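Local structure of leucine-rich Immune Molecule 1 (Anopheles gambiae, 3OJA) at residues S67-E72 / N89-E94; A106-I111 / A343-Y348; S112-S117 / N130-L135; A1-K6 / K23-S28. The protein probably serves mosquito innate immunity as a leucine-rich-repeat protein whose helical C-terminal region mediates pairing with a partner chain. All blocks are in the same frame, centred on the assembly; numbering follows the deposited sequence.

Contact 1 of 4, residues S67-E72 / N89-E94; sequences SNVLYE and NNYVQE. With NAG (2-acetamido-2-deoxy-beta-D-glucopyranose), chain D.
Asn-90 OD1 takes the backbone N-H of Leu-70 at 3.0 Å, close to straight, with the donor tilted only modestly from the amide's carbonyl plane. The ND2 of the same amide is spent on Leu-87 O, so the group is fixed at both ends. Asn-90 falls at the asparagine of the leucine-rich-repeat consensus LxxLxLxxN, and such asparagine-to-backbone bonds join successive coils of the solenoid: one coil further on, Asn-109 OD1 receives Val-92 N. Farther along the segments Gln-93 N reaches Glu-72 O at 3.0 Å and is nearly straight (172°), whereas the bond from Tyr-91 N to Leu-70 O is bent and weak despite its 2.8 Å.

Tyr-71 and Tyr-91 run alongside each other in the same sense as an offset stack: their centroids are 4.5 Å apart and their planes differ by 7°. The slip sets Tyr-91 CB over the Tyr-71 face, 3.7 Å from its centroid, and Tyr-71 OH above the middle of the Tyr-91 ring. Leu-70 CB meets Val-92 CG2 at 4.2 Å, an apolar touch between buried residues. A weak bond joins Asn-89 ND2 to Ser-67 OG at 3.1 Å, but ND2 also donates to Tyr-348 O, Asn-89 OD1 takes Asn-108 ND2, and the hydroxyl pairs with Thr-350 OG1.

Segment 67-72 runs in the loop between strands 62-64 and 73-75, while 89-94 runs into and along strand 91-97; helix 354-393 packs on Val-69 and, through Thr-364 OG1, bonds Tyr-71 OH.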
# COMPACT_ATOMS: atom_id res chain seq x y z
N SER A 67 -21.85 6.70 -47.16
CA SER A 67 -21.59 8.13 -47.00
C SER A 67 -22.85 8.95 -46.82
O SER A 67 -22.98 9.98 -47.42
CB SER A 67 -20.84 8.66 -48.22
OG SER A 67 -19.63 7.95 -48.43
N ASN A 68 -23.79 8.49 -46.01
CA ASN A 68 -24.78 9.41 -45.45
C ASN A 68 -24.37 9.91 -44.03
O ASN A 68 -23.20 9.96 -43.64
CB ASN A 68 -26.16 8.76 -45.41
CG ASN A 68 -26.86 8.74 -46.78
OD1 ASN A 68 -27.88 9.38 -46.97
ND2 ASN A 68 -26.31 7.98 -47.71
N VAL A 69 -25.34 10.32 -43.24
CA VAL A 69 -25.04 10.57 -41.83
C VAL A 69 -26.00 9.79 -40.99
O VAL A 69 -26.61 10.37 -40.12
CB VAL A 69 -25.12 12.06 -41.43
CG1 VAL A 69 -24.00 12.82 -42.02
CG2 VAL A 69 -26.42 12.64 -41.83
N LEU A 70 -26.15 8.49 -41.25
CA LEU A 70 -26.95 7.63 -40.39
C LEU A 70 -26.36 7.49 -38.95
O LEU A 70 -25.15 7.34 -38.77
CB LEU A 70 -27.04 6.24 -41.02
CG LEU A 70 -27.66 6.05 -42.39
CD1 LEU A 70 -27.42 4.66 -42.77
CD2 LEU A 70 -29.15 6.29 -42.39
N TYR A 71 -27.23 7.52 -37.93
CA TYR A 71 -26.84 7.31 -36.52
C TYR A 71 -27.66 6.19 -35.87
O TYR A 71 -28.61 5.67 -36.46
CB TYR A 71 -27.02 8.60 -35.74
CG TYR A 71 -25.96 9.66 -35.99
CD1 TYR A 71 -24.88 9.81 -35.10
CD2 TYR A 71 -26.03 10.52 -37.11
CE1 TYR A 71 -23.89 10.75 -35.31
CE2 TYR A 71 -25.04 11.49 -37.33
CZ TYR A 71 -23.96 11.59 -36.43
OH TYR A 71 -22.97 12.52 -36.60
N GLU A 72 -27.28 5.82 -34.65
CA GLU A 72 -28.06 4.89 -33.80
C GLU A 72 -28.38 3.57 -34.48
O GLU A 72 -27.52 3.02 -35.13
CB GLU A 72 -29.33 5.56 -33.24
CG GLU A 72 -29.05 6.73 -32.26
CD GLU A 72 -30.32 7.53 -31.95
OE1 GLU A 72 -31.34 7.38 -32.67
OE2 GLU A 72 -30.30 8.30 -30.98
N ASN A 89 -18.99 4.61 -44.19
CA ASN A 89 -19.02 6.02 -43.83
C ASN A 89 -20.35 6.53 -43.28
O ASN A 89 -20.98 7.37 -43.84
CB ASN A 89 -18.62 6.86 -45.00
CG ASN A 89 -17.44 6.27 -45.76
OD1 ASN A 89 -16.37 6.10 -45.23
ND2 ASN A 89 -17.64 6.01 -47.05
N ASN A 90 -20.76 6.01 -42.16
CA ASN A 90 -21.84 6.58 -41.40
C ASN A 90 -21.47 6.56 -39.90
O ASN A 90 -20.32 6.61 -39.51
CB ASN A 90 -23.13 5.79 -41.63
CG ASN A 90 -23.70 6.01 -43.02
OD1 ASN A 90 -24.45 6.97 -43.26
ND2 ASN A 90 -23.35 5.13 -43.93
N TYR A 91 -22.45 6.48 -39.05
CA TYR A 91 -22.19 6.56 -37.62
C TYR A 91 -23.14 5.61 -37.01
O TYR A 91 -23.66 5.92 -35.95
CB TYR A 91 -22.48 7.97 -37.04
CG TYR A 91 -21.71 9.08 -37.68
CD1 TYR A 91 -20.48 9.44 -37.22
CD2 TYR A 91 -22.19 9.75 -38.75
CE1 TYR A 91 -19.75 10.45 -37.81
CE2 TYR A 91 -21.47 10.77 -39.35
CZ TYR A 91 -20.26 11.11 -38.87
OH TYR A 91 -19.53 12.11 -39.42
N VAL A 92 -23.45 4.51 -37.69
CA VAL A 92 -24.40 3.55 -37.15
C VAL A 92 -23.79 2.94 -35.90
O VAL A 92 -22.58 2.84 -35.84
CB VAL A 92 -24.61 2.41 -38.12
CG1 VAL A 92 -25.43 1.37 -37.50
CG2 VAL A 92 -25.25 2.91 -39.29
N GLN A 93 -24.60 2.52 -34.93
CA GLN A 93 -24.09 1.92 -33.68
C GLN A 93 -24.47 0.48 -33.52
O GLN A 93 -23.68 -0.28 -32.98
CB GLN A 93 -24.60 2.61 -32.46
CG GLN A 93 -24.05 3.95 -32.22
CD GLN A 93 -24.57 4.54 -30.91
OE1 GLN A 93 -24.12 4.14 -29.85
NE2 GLN A 93 -25.53 5.46 -30.99
N GLU A 94 -25.68 0.11 -33.94
CA GLU A 94 -26.05 -1.30 -34.01
C GLU A 94 -26.69 -1.57 -35.35
O GLU A 94 -27.31 -0.69 -35.92
CB GLU A 94 -26.99 -1.66 -32.89
CG GLU A 94 -26.59 -0.93 -31.56
CD GLU A 94 -27.43 -1.31 -30.33
OE1 GLU A 94 -28.23 -2.28 -30.44
OE2 GLU A 94 -27.27 -0.63 -29.27
C1 NAG D . -20.75 6.16 -30.74
C2 NAG D . -21.15 7.64 -30.61
C3 NAG D . -21.27 8.19 -29.16
C4 NAG D . -21.97 7.16 -28.26
C5 NAG D . -21.20 5.85 -28.34
C6 NAG D . -21.83 4.83 -27.40
C7 NAG D . -20.78 9.17 -32.49
C8 NAG D . -19.94 10.32 -33.01
N2 NAG D . -20.26 8.42 -31.48
O3 NAG D . -21.88 9.50 -29.05
O4 NAG D . -22.16 7.63 -26.93
O5 NAG D . -21.23 5.33 -29.68
O6 NAG D . -22.69 3.96 -28.11
O7 NAG D . -21.89 8.94 -33.01

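Contact 2 of 4, residues A106-I111 / A343-Y348; sequences AANNNI and ALKEQY. With NAG (2-acetamido-2-deoxy-beta-D-glucopyranose), chain D.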
# COMPACT_ATOMS: atom_id res chain seq x y z
N ALA A 106 -19.61 -2.35 -44.17
CA ALA A 106 -19.90 -1.41 -43.09
C ALA A 106 -18.65 -0.67 -42.51
O ALA A 106 -18.67 -0.21 -41.41
CB ALA A 106 -20.68 -2.15 -41.98
N ALA A 107 -17.57 -0.54 -43.24
CA ALA A 107 -16.45 0.18 -42.74
C ALA A 107 -16.79 1.64 -42.26
O ALA A 107 -17.78 2.23 -42.64
CB ALA A 107 -15.39 0.18 -43.82
N ASN A 108 -15.92 2.21 -41.42
CA ASN A 108 -16.06 3.56 -40.92
C ASN A 108 -17.41 3.86 -40.40
O ASN A 108 -18.09 4.75 -40.89
CB ASN A 108 -15.75 4.56 -41.99
CG ASN A 108 -14.37 4.40 -42.48
OD1 ASN A 108 -13.53 3.83 -41.79
ND2 ASN A 108 -14.11 4.87 -43.68
N ASN A 109 -17.79 3.13 -39.36
CA ASN A 109 -18.96 3.48 -38.60
C ASN A 109 -18.63 3.61 -37.11
O ASN A 109 -17.46 3.84 -36.76
CB ASN A 109 -20.07 2.48 -38.91
CG ASN A 109 -20.85 2.88 -40.15
OD1 ASN A 109 -21.81 3.66 -40.09
ND2 ASN A 109 -20.44 2.35 -41.26
N ASN A 110 -19.65 3.55 -36.26
CA ASN A 110 -19.49 3.52 -34.82
C ASN A 110 -20.10 2.20 -34.31
O ASN A 110 -20.71 2.13 -33.25
CB ASN A 110 -20.21 4.73 -34.24
CG ASN A 110 -19.92 4.95 -32.74
OD1 ASN A 110 -18.81 4.61 -32.21
ND2 ASN A 110 -20.96 5.53 -32.03
N ILE A 111 -19.95 1.16 -35.10
CA ILE A 111 -20.70 -0.05 -34.87
C ILE A 111 -20.14 -0.82 -33.69
O ILE A 111 -18.91 -1.05 -33.58
CB ILE A 111 -20.67 -0.96 -36.12
CG1 ILE A 111 -21.46 -0.31 -37.27
CG2 ILE A 111 -21.29 -2.26 -35.85
CD1 ILE A 111 -21.61 -1.20 -38.57
N ALA A 343 -5.84 6.90 -43.01
CA ALA A 343 -5.57 6.20 -44.24
C ALA A 343 -6.83 5.51 -44.70
O ALA A 343 -7.24 5.62 -45.85
CB ALA A 343 -4.51 5.20 -44.01
N LEU A 344 -7.47 4.79 -43.79
CA LEU A 344 -8.65 4.02 -44.13
C LEU A 344 -9.84 4.89 -44.44
O LEU A 344 -10.54 4.64 -45.41
CB LEU A 344 -9.02 3.10 -43.00
CG LEU A 344 -10.03 2.10 -43.47
CD1 LEU A 344 -9.77 0.86 -42.72
CD2 LEU A 344 -11.39 2.67 -43.18
N LYS A 345 -10.10 5.89 -43.62
CA LYS A 345 -11.13 6.86 -43.92
C LYS A 345 -10.96 7.35 -45.36
O LYS A 345 -11.95 7.68 -45.99
CB LYS A 345 -11.14 8.01 -42.90
CG LYS A 345 -12.07 7.75 -41.73
CD LYS A 345 -11.97 8.88 -40.72
CE LYS A 345 -12.95 8.78 -39.53
NZ LYS A 345 -14.38 9.10 -39.92
N GLU A 346 -9.74 7.33 -45.88
CA GLU A 346 -9.48 7.68 -47.28
C GLU A 346 -9.79 6.59 -48.29
O GLU A 346 -10.34 6.84 -49.36
CB GLU A 346 -8.02 8.05 -47.44
CG GLU A 346 -7.77 9.49 -47.14
CD GLU A 346 -8.73 10.41 -47.90
OE1 GLU A 346 -8.86 10.24 -49.15
OE2 GLU A 346 -9.37 11.27 -47.23
N GLN A 347 -9.42 5.37 -47.96
CA GLN A 347 -9.55 4.24 -48.88
C GLN A 347 -11.03 3.91 -49.15
O GLN A 347 -11.35 3.08 -50.04
CB GLN A 347 -8.79 3.03 -48.32
CG GLN A 347 -8.78 1.79 -49.19
CD GLN A 347 -9.12 0.55 -48.39
OE1 GLN A 347 -8.76 0.45 -47.22
NE2 GLN A 347 -9.86 -0.38 -49.00
N TYR A 348 -11.93 4.55 -48.40
CA TYR A 348 -13.35 4.28 -48.53
C TYR A 348 -14.13 5.53 -48.84
O TYR A 348 -15.36 5.47 -48.97
CB TYR A 348 -13.87 3.69 -47.26
CG TYR A 348 -13.52 2.26 -47.10
CD1 TYR A 348 -14.24 1.30 -47.75
CD2 TYR A 348 -12.48 1.85 -46.29
CE1 TYR A 348 -13.96 -0.05 -47.61
CE2 TYR A 348 -12.17 0.47 -46.14
CZ TYR A 348 -12.92 -0.46 -46.81
OH TYR A 348 -12.68 -1.81 -46.71
C1 NAG D . -20.75 6.16 -30.74
C2 NAG D . -21.15 7.64 -30.61
C3 NAG D . -21.27 8.19 -29.16
C4 NAG D . -21.97 7.16 -28.26
C5 NAG D . -21.20 5.85 -28.34
C6 NAG D . -21.83 4.83 -27.40
C7 NAG D . -20.78 9.17 -32.49
C8 NAG D . -19.94 10.32 -33.01
N2 NAG D . -20.26 8.42 -31.48
O3 NAG D . -21.88 9.50 -29.05
O4 NAG D . -22.16 7.63 -26.93
O5 NAG D . -21.23 5.33 -29.68
O6 NAG D . -22.69 3.96 -28.11
O7 NAG D . -21.89 8.94 -33.01
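Ala-107 puts its methyl squarely on the ring of Tyr-348. Its CB lies 3.9 Å from the ring centroid and only 8° off the ring normal, which defines a CH-pi contact over the face and not at the rim. Tyr-348 has CG anti to its carbonyl carbon (chi1 -77°), beside its backbone N, and this leaves one ring face turned to the alanine while Leu-344 O lies in the ring plane at its edge.

Asn-108 makes the second part of the contact. Its amide rests on the end of helix 326-347: ND2 is 3.6 Å from Lys-345 CA and 3.8 Å from Tyr-348 CB, and Lys-345 CG lies 4.0 Å from the same ND2. Leu-344 CD2 also lies against this amide, but it is modelled too close for its exact position to be trusted. The amide is held by the solenoid: ND2 donates to Asn-89 OD1, and OD1 accepts from Asn-129 ND2.

Two residues along from Asn-108, Asn-110 ND2 carries the N-linked glycan, bonded to NAG C1 at 1.5 Å. Asn-110 itself does not touch 343-348; the sugar has Lys-370 and Glu-374 of helix 354-393 among its neighbours.

No hydrogen bond spans the two segments. Helix and repeat loop are joined here by methyl-on-ring and amide-on-aliphatic packing, and because the Asn-108 amide already has asparagine partners on both polar atoms, its burial against the helix needs no polar group from 343-348.

Contact 3 of 4, residues S112-S117 / N130-L135; sequences SRVSCS and NKITML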
# COMPACT_ATOMS: atom_id res chain seq x y z
N SER A 112 -21.04 -1.27 -32.82
CA SER A 112 -20.66 -2.16 -31.73
C SER A 112 -21.63 -3.31 -31.46
O SER A 112 -21.57 -3.88 -30.43
CB SER A 112 -20.49 -1.34 -30.45
OG SER A 112 -21.71 -0.81 -29.96
N ARG A 113 -22.55 -3.62 -32.37
CA ARG A 113 -23.37 -4.85 -32.34
C ARG A 113 -23.86 -5.07 -33.76
O ARG A 113 -24.15 -4.12 -34.49
CB ARG A 113 -24.64 -4.73 -31.49
CG ARG A 113 -24.51 -4.50 -30.03
CD ARG A 113 -24.14 -5.78 -29.27
NE ARG A 113 -24.43 -5.68 -27.83
CZ ARG A 113 -23.65 -5.07 -26.93
NH1 ARG A 113 -22.50 -4.48 -27.31
NH2 ARG A 113 -24.03 -5.03 -25.65
N VAL A 114 -24.03 -6.32 -34.15
CA VAL A 114 -24.52 -6.63 -35.48
C VAL A 114 -25.28 -7.91 -35.38
O VAL A 114 -24.74 -8.89 -34.88
CB VAL A 114 -23.37 -6.97 -36.43
CG1 VAL A 114 -23.93 -7.43 -37.78
CG2 VAL A 114 -22.40 -5.84 -36.54
N SER A 115 -26.49 -7.95 -35.90
CA SER A 115 -27.24 -9.19 -35.90
C SER A 115 -27.53 -9.62 -37.36
O SER A 115 -27.74 -8.79 -38.23
CB SER A 115 -28.51 -8.96 -35.07
OG SER A 115 -28.24 -8.04 -34.01
N CYS A 116 -27.52 -10.92 -37.60
CA CYS A 116 -27.80 -11.43 -38.92
C CYS A 116 -28.72 -12.60 -38.80
O CYS A 116 -28.28 -13.66 -38.43
CB CYS A 116 -26.50 -11.92 -39.59
SG CYS A 116 -25.12 -10.76 -39.64
N SER A 117 -30.00 -12.42 -39.13
CA SER A 117 -31.00 -13.49 -39.08
C SER A 117 -30.46 -14.74 -39.74
O SER A 117 -29.58 -14.64 -40.58
CB SER A 117 -32.26 -13.02 -39.78
OG SER A 117 -32.83 -11.91 -39.07
N ASN A 130 -14.50 0.11 -36.67
CA ASN A 130 -15.66 0.27 -35.82
C ASN A 130 -15.32 0.08 -34.31
O ASN A 130 -14.18 0.37 -33.88
CB ASN A 130 -16.74 -0.68 -36.26
CG ASN A 130 -17.38 -0.25 -37.54
OD1 ASN A 130 -18.27 0.60 -37.55
ND2 ASN A 130 -16.96 -0.84 -38.62
N LYS A 131 -16.28 -0.36 -33.51
CA LYS A 131 -16.07 -0.39 -32.07
C LYS A 131 -16.48 -1.72 -31.55
O LYS A 131 -17.01 -1.82 -30.44
CB LYS A 131 -16.92 0.64 -31.35
CG LYS A 131 -16.62 2.03 -31.72
CD LYS A 131 -15.38 2.55 -31.00
CE LYS A 131 -15.04 3.98 -31.48
NZ LYS A 131 -14.01 4.71 -30.66
N ILE A 132 -16.30 -2.76 -32.36
CA ILE A 132 -16.54 -4.11 -31.87
C ILE A 132 -15.48 -4.33 -30.79
O ILE A 132 -14.32 -3.90 -30.92
CB ILE A 132 -16.41 -5.18 -32.96
CG1 ILE A 132 -17.33 -4.87 -34.14
CG2 ILE A 132 -16.75 -6.49 -32.39
CD1 ILE A 132 -18.75 -5.30 -33.99
N THR A 133 -15.90 -4.97 -29.70
CA THR A 133 -15.04 -5.17 -28.53
C THR A 133 -14.90 -6.66 -28.29
O THR A 133 -14.02 -7.11 -27.57
CB THR A 133 -15.62 -4.50 -27.27
OG1 THR A 133 -16.83 -5.18 -26.88
CG2 THR A 133 -15.92 -3.05 -27.53
N MET A 134 -15.76 -7.45 -28.90
CA MET A 134 -15.56 -8.87 -28.79
C MET A 134 -16.38 -9.57 -29.85
O MET A 134 -17.42 -9.07 -30.22
CB MET A 134 -15.96 -9.36 -27.39
CG MET A 134 -17.35 -8.88 -26.88
SD MET A 134 -17.84 -9.53 -25.24
CE MET A 134 -19.64 -9.60 -25.46
N LEU A 135 -15.92 -10.72 -30.32
CA LEU A 135 -16.62 -11.45 -31.33
C LEU A 135 -18.15 -11.64 -31.05
O LEU A 135 -18.93 -11.78 -32.00
CB LEU A 135 -15.91 -12.78 -31.55
CG LEU A 135 -14.54 -12.70 -32.21
CD1 LEU A 135 -14.18 -13.92 -33.09
CD2 LEU A 135 -14.48 -11.52 -33.08
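Two successive turns of the leucine-rich-repeat solenoid meet here, the later one lending Ile-132, two residues after the consensus asparagine Asn-130. Apolar packing comes first. Ile-132 sends CD1 toward the other segment, where it lies 4.3 Å from Ser-112 C and 4.5 Å from Val-114 CG2; its chi2 of -83° folds the delta carbon back in that direction. Both Ile-132 and Val-114 are buried, so this loose touch belongs to the interior of the solenoid.

Polar atoms play a lesser part, and no hydrogen bond crosses between the segments. Arg-113 NH1 returns to Ser-112 O in a weak bond of 3.3 Å, while the same nitrogen forms a salt bridge with Asp-137 OD1. Asp-137 OD2 accepts from Thr-133 OG1, so one carboxylate serves both segments.

A covalent tie lies at the far end of strand 114-116, where Cys-116 is disulfide-bonded to Cys-142. At the near end, the closest approach sets the side-chain carbon Ser-112 CB 3.5 Å from the main-chain Lys-131 O, and its distance to Lys-131 CB is 4.2 Å.

Contact 4 of 4, residues A1-K6 / K23-S28; sequences AIHEIK and KQALAS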
# COMPACT_ATOMS: atom_id res chain seq x y z
N ALA A 1 -40.58 18.74 -54.61
CA ALA A 1 -39.69 17.78 -55.28
C ALA A 1 -38.36 18.41 -55.80
O ALA A 1 -38.19 18.69 -57.01
CB ALA A 1 -40.45 17.08 -56.44
N ILE A 2 -37.41 18.61 -54.89
CA ILE A 2 -36.08 18.99 -55.30
C ILE A 2 -35.23 17.69 -55.53
O ILE A 2 -34.10 17.74 -56.01
CB ILE A 2 -35.47 19.98 -54.26
CG1 ILE A 2 -34.24 20.69 -54.83
CG2 ILE A 2 -35.15 19.29 -52.96
CD1 ILE A 2 -33.48 21.50 -53.79
N HIS A 3 -35.79 16.51 -55.27
CA HIS A 3 -35.03 15.28 -55.42
C HIS A 3 -35.19 14.55 -56.78
O HIS A 3 -36.26 14.58 -57.36
CB HIS A 3 -35.41 14.33 -54.29
CG HIS A 3 -36.77 13.74 -54.43
ND1 HIS A 3 -37.82 14.11 -53.63
CD2 HIS A 3 -37.24 12.77 -55.25
CE1 HIS A 3 -38.90 13.40 -53.96
NE2 HIS A 3 -38.57 12.59 -54.95
N GLU A 4 -34.13 13.87 -57.23
CA GLU A 4 -34.09 13.22 -58.53
C GLU A 4 -33.93 11.74 -58.42
O GLU A 4 -33.07 11.28 -57.71
CB GLU A 4 -32.93 13.77 -59.34
CG GLU A 4 -33.15 15.21 -59.74
CD GLU A 4 -31.87 16.01 -59.83
OE1 GLU A 4 -30.83 15.46 -60.26
OE2 GLU A 4 -31.92 17.21 -59.48
N ILE A 5 -34.74 10.97 -59.14
CA ILE A 5 -34.64 9.52 -59.12
C ILE A 5 -34.20 9.01 -60.46
O ILE A 5 -35.01 8.87 -61.31
CB ILE A 5 -35.99 8.91 -58.84
CG1 ILE A 5 -36.47 9.36 -57.46
CG2 ILE A 5 -35.96 7.43 -58.95
CD1 ILE A 5 -37.85 8.85 -57.11
N LYS A 6 -32.92 8.74 -60.64
CA LYS A 6 -32.36 8.26 -61.90
C LYS A 6 -32.58 6.76 -62.03
O LYS A 6 -32.39 6.08 -61.07
CB LYS A 6 -30.86 8.62 -61.95
CG LYS A 6 -30.68 10.15 -62.21
CD LYS A 6 -29.26 10.77 -61.95
CE LYS A 6 -29.35 12.28 -61.46
NZ LYS A 6 -30.61 13.06 -61.97
N LYS A 23 -39.46 9.59 -47.71
CA LYS A 23 -40.59 8.67 -47.71
C LYS A 23 -41.42 8.89 -48.98
O LYS A 23 -41.95 7.93 -49.55
CB LYS A 23 -41.47 8.89 -46.47
CG LYS A 23 -42.50 7.82 -46.28
CD LYS A 23 -43.30 7.99 -45.03
CE LYS A 23 -44.43 6.94 -44.92
NZ LYS A 23 -45.13 6.98 -43.59
N GLN A 24 -41.54 10.15 -49.39
CA GLN A 24 -42.15 10.56 -50.65
C GLN A 24 -41.37 9.93 -51.83
O GLN A 24 -41.94 9.25 -52.72
CB GLN A 24 -42.13 12.10 -50.75
CG GLN A 24 -42.52 12.69 -52.13
CD GLN A 24 -42.67 14.25 -52.15
OE1 GLN A 24 -41.72 15.04 -51.87
NE2 GLN A 24 -43.89 14.69 -52.51
N ALA A 25 -40.07 10.15 -51.82
CA ALA A 25 -39.20 9.59 -52.81
C ALA A 25 -39.51 8.13 -52.94
O ALA A 25 -39.79 7.66 -54.04
CB ALA A 25 -37.81 9.79 -52.43
N LEU A 26 -39.53 7.37 -51.86
CA LEU A 26 -39.75 5.94 -52.03
C LEU A 26 -41.15 5.61 -52.55
O LEU A 26 -41.30 4.75 -53.43
CB LEU A 26 -39.44 5.14 -50.78
CG LEU A 26 -38.00 5.37 -50.30
CD1 LEU A 26 -37.83 4.65 -49.04
CD2 LEU A 26 -36.94 4.92 -51.32
N ALA A 27 -42.17 6.30 -52.06
CA ALA A 27 -43.54 6.07 -52.53
C ALA A 27 -43.65 6.20 -54.07
O ALA A 27 -44.34 5.40 -54.74
CB ALA A 27 -44.51 7.03 -51.82
N SER A 28 -42.94 7.18 -54.64
CA SER A 28 -43.03 7.38 -56.07
C SER A 28 -42.33 6.26 -56.88
O SER A 28 -42.13 6.39 -58.10
CB SER A 28 -42.51 8.78 -56.47
OG SER A 28 -41.10 8.86 -56.66
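The antiparallel hairpin of strands 4-8 and 11-15, with the short helix 22-27 lying against it, probably caps the N-terminal end of the leucine-rich-repeat solenoid; the contact joins the residue leading into the first strand, and the strand's beginning, to the end of that helix. His-3 lays one ring face on Ala-25: the methyl CB is 4.1 Å from the ring centroid and 20° off the ring normal, offset toward the rim. The nearest ring atom is NE2, 3.7 Å from Ala-25 CA. With chi1 at 72°, CG of His-3 falls between the backbone N and the carbonyl carbon, and this torsion sends the ring toward the helix.

Gln-24 comes to the histidine from another direction. Its extended chain brings OE1 to the ring edge, in plane, 3.9 Å from His-3 CE1, with the amide and ring planes 55° apart.

Two residues on, Ile-5 reaches the last turn with its terminal methyl, CD1 standing 3.8 Å from Ala-25 O and 3.3 Å from Ser-28 OG. No hydrogen bond crosses between the two segments; packing joins them, with Ala-25 CA and O among the atoms touched. Ala-25 also touches Ile-14 of the second hairpin strand, which places the helix against both strands. Ser-28, the first residue to leave helical geometry, turns its hydroxyl back on the helix: Ser-28 OG donates to Ala-25 O at 3.2 Å.

Overall arrangement
From the N terminus, contact 4 closes first, folding the N-terminal hairpin onto helix 22-27; its nearest atoms stay about 11 Å from contact 1, which it does not touch. Contact 1 closes next, joining consecutive repeats, and contact 2 opens only after it. The loop closed by contact 2 is by far the longest, bringing helix 326-347 back to residues 106-111, and contact 3 is nested inside it; no two loops cross. Contact 3 meets contact 1 (Gln-93 O with Ser-112 N) and contact 2 (Ile-111 O with Lys-131 N) through backbone bonds, while contacts 1 and 2 meet through the Asn-89 amide. Contacts 1 and 3 also share the sheet of strands 91-97 and 114-116.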